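Local atomic coordinates of protein AIR2 (Saccharomyces cerevisiae, PDB entry 3NYB), a protein that pairs with the poly(A) RNA polymerase Trf4p in the polymerase core of TRAMP, an RNA surveillance complex, and probably helps bind RNA through its zinc knuckles. Residues Y48-G53 with E64-R69. Residues are numbered along the deposited sequence; the frame is centred on the assembly and turned at random.
With ZN (zinc ion), chain D.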
loop_
_atom_site.group_PDB
_atom_site.type_symbol
_atom_site.label_atom_id
_atom_site.label_comp_id
_atom_site.label_asym_id
_atom_site.label_seq_id
_atom_site.Cartn_x
_atom_site.Cartn_y
_atom_site.Cartn_z
ATOM N N TYR B 48 -7.515 15.342 12.658
ATOM C CA TYR B 48 -7.554 14.134 13.471
ATOM C C TYR B 48 -6.191 13.794 14.044
ATOM O O TYR B 48 -5.176 13.886 13.363
ATOM C CB TYR B 48 -8.109 12.968 12.668
ATOM C CG TYR B 48 -9.562 13.134 12.310
ATOM C CD1 TYR B 48 -9.940 13.750 11.127
ATOM C CD2 TYR B 48 -10.559 12.680 13.160
ATOM C CE1 TYR B 48 -11.272 13.906 10.795
ATOM C CE2 TYR B 48 -11.895 12.832 12.837
ATOM C CZ TYR B 48 -12.246 13.447 11.653
ATOM O OH TYR B 48 -13.572 13.598 11.326
ATOM N N CYS B 49 -6.182 13.401 15.311
ATOM C CA CYS B 49 -4.944 13.134 16.015
ATOM C C CYS B 49 -4.576 11.659 15.974
ATOM O O CYS B 49 -5.399 10.792 16.263
ATOM C CB CYS B 49 -5.058 13.603 17.458
ATOM S SG CYS B 49 -3.786 12.918 18.506
ATOM N N TYR B 50 -3.328 11.377 15.623
ATOM C CA TYR B 50 -2.886 10.004 15.458
ATOM C C TYR B 50 -2.612 9.335 16.791
ATOM O O TYR B 50 -2.459 8.117 16.867
ATOM C CB TYR B 50 -1.655 9.937 14.555
ATOM C CG TYR B 50 -0.401 10.608 15.078
ATOM C CD1 TYR B 50 0.199 10.195 16.261
ATOM C CD2 TYR B 50 0.215 11.622 14.357
ATOM C CE1 TYR B 50 1.359 10.792 16.722
ATOM C CE2 TYR B 50 1.373 12.225 14.808
ATOM C CZ TYR B 50 1.942 11.810 15.990
ATOM O OH TYR B 50 3.097 12.417 16.432
ATOM N N ASN B 51 -2.563 10.149 17.839
ATOM C CA ASN B 51 -2.247 9.690 19.188
ATOM C C ASN B 51 -3.490 9.268 19.960
ATOM O O ASN B 51 -3.523 8.204 20.573
ATOM C CB ASN B 51 -1.507 10.784 19.947
ATOM C CG ASN B 51 -0.972 10.306 21.268
ATOM O OD1 ASN B 51 -1.026 11.019 22.269
ATOM N ND2 ASN B 51 -0.461 9.084 21.287
ATOM N N CYS B 52 -4.504 10.123 19.938
ATOM C CA CYS B 52 -5.829 9.779 20.430
ATOM C C CYS B 52 -6.761 9.993 19.251
ATOM O O CYS B 52 -6.580 10.933 18.479
ATOM C CB CYS B 52 -6.234 10.702 21.574
ATOM S SG CYS B 52 -6.851 12.296 21.001
ATOM N N GLY B 53 -7.753 9.128 19.096
ATOM C CA GLY B 53 -8.634 9.225 17.948
ATOM C C GLY B 53 -9.447 10.504 17.928
ATOM O O GLY B 53 -10.469 10.584 17.253
ATOM N N GLU B 64 -2.386 13.965 25.521
ATOM C CA GLU B 64 -2.349 12.670 26.196
ATOM C C GLU B 64 -0.960 12.034 26.181
ATOM O O GLU B 64 -0.100 12.424 25.394
ATOM C CB GLU B 64 -3.352 11.718 25.545
ATOM C CG GLU B 64 -4.733 12.319 25.347
ATOM C CD GLU B 64 -5.594 12.234 26.593
ATOM O OE1 GLU B 64 -5.738 11.121 27.141
ATOM O OE2 GLU B 64 -6.135 13.278 27.019
ATOM N N LYS B 65 -0.741 11.060 27.061
ATOM C CA LYS B 65 0.468 10.247 26.995
ATOM C C LYS B 65 0.491 9.602 25.619
ATOM O O LYS B 65 -0.545 9.154 25.126
ATOM C CB LYS B 65 0.468 9.158 28.073
ATOM C CG LYS B 65 0.779 9.641 29.477
ATOM C CD LYS B 65 1.228 8.482 30.354
ATOM C CE LYS B 65 1.299 8.882 31.820
ATOM N NZ LYS B 65 -0.052 9.121 32.402
ATOM N N ARG B 66 1.662 9.551 24.994
ATOM C CA ARG B 66 1.735 9.063 23.622
ATOM C C ARG B 66 1.535 7.544 23.508
ATOM O O ARG B 66 2.017 6.773 24.340
ATOM C CB ARG B 66 3.013 9.548 22.920
ATOM C CG ARG B 66 4.253 8.698 23.121
ATOM C CD ARG B 66 5.235 8.973 21.987
ATOM N NE ARG B 66 4.516 9.284 20.752
ATOM C CZ ARG B 66 5.085 9.445 19.561
ATOM N NH1 ARG B 66 6.396 9.322 19.418
ATOM N NH2 ARG B 66 4.336 9.732 18.508
ATOM N N SER B 67 0.803 7.136 22.473
ATOM C CA SER B 67 0.399 5.745 22.281
ATOM C C SER B 67 1.471 4.891 21.612
ATOM O O SER B 67 1.291 3.691 21.408
ATOM C CB SER B 67 -0.886 5.687 21.453
ATOM O OG SER B 67 -1.177 4.359 21.051
ATOM N N SER B 68 2.581 5.518 21.257
ATOM C CA SER B 68 3.669 4.811 20.610
ATOM C C SER B 68 4.907 4.862 21.480
ATOM O O SER B 68 5.501 5.921 21.670
ATOM C CB SER B 68 3.969 5.426 19.247
ATOM O OG SER B 68 5.135 4.851 18.689
ATOM N N ARG B 69 5.293 3.706 22.004
ATOM C CA ARG B 69 6.477 3.601 22.842
ATOM C C ARG B 69 7.733 4.046 22.099
ATOM O O ARG B 69 8.825 4.061 22.659
ATOM C CB ARG B 69 6.621 2.170 23.351
ATOM C CG ARG B 69 5.942 1.141 22.465
ATOM C CD ARG B 69 5.827 -0.191 23.176
ATOM N NE ARG B 69 5.283 -1.226 22.304
ATOM C CZ ARG B 69 5.335 -2.526 22.574
ATOM N NH1 ARG B 69 5.911 -2.949 23.692
ATOM N NH2 ARG B 69 4.817 -3.403 21.725
HETATM ZN ZN ZN D . -4.870 13.571 20.823
#
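N51 reaches from the first zinc-binding turn of the knuckle to the main chain of E64-S67. With chi1 at -171°, CG turns away from the backbone N, and the amide is carried out toward K65, R66 and S67. Its flat end lies against the main chain, with CG of N51 3.8 Å from CA of R66. Next to it, Y50 and R66 meet obliquely, ring and guanidinium planes 46° apart. NH2 of R66 is 3.6 Å from OH of Y50, but their polar partners lie elsewhere: OH has a weak hydrogen bond to D60, and NH2 a weak one to N228 of the polymerase chain. CE1 of Y50 sits at the guanidinium edge, and CB of S68 covers one face. On the other flank, CB of C52 lies 4.4 Å from CG of E64, a loose contact.

In the turn, SG of C49 binds zinc and accepts a nearly straight hydrogen bond from N of C52 (3.2 Å, 170°). N of N51 gives that sulfur a second, weak bond, the familiar N-H...S pattern of a zinc knuckle. C52, H57 and C62 complete the CCHC site. Both segments are loops, without regular helix or strand; the polymerase chain lies alongside, its D233 hydrogen-bonded to OG of S67.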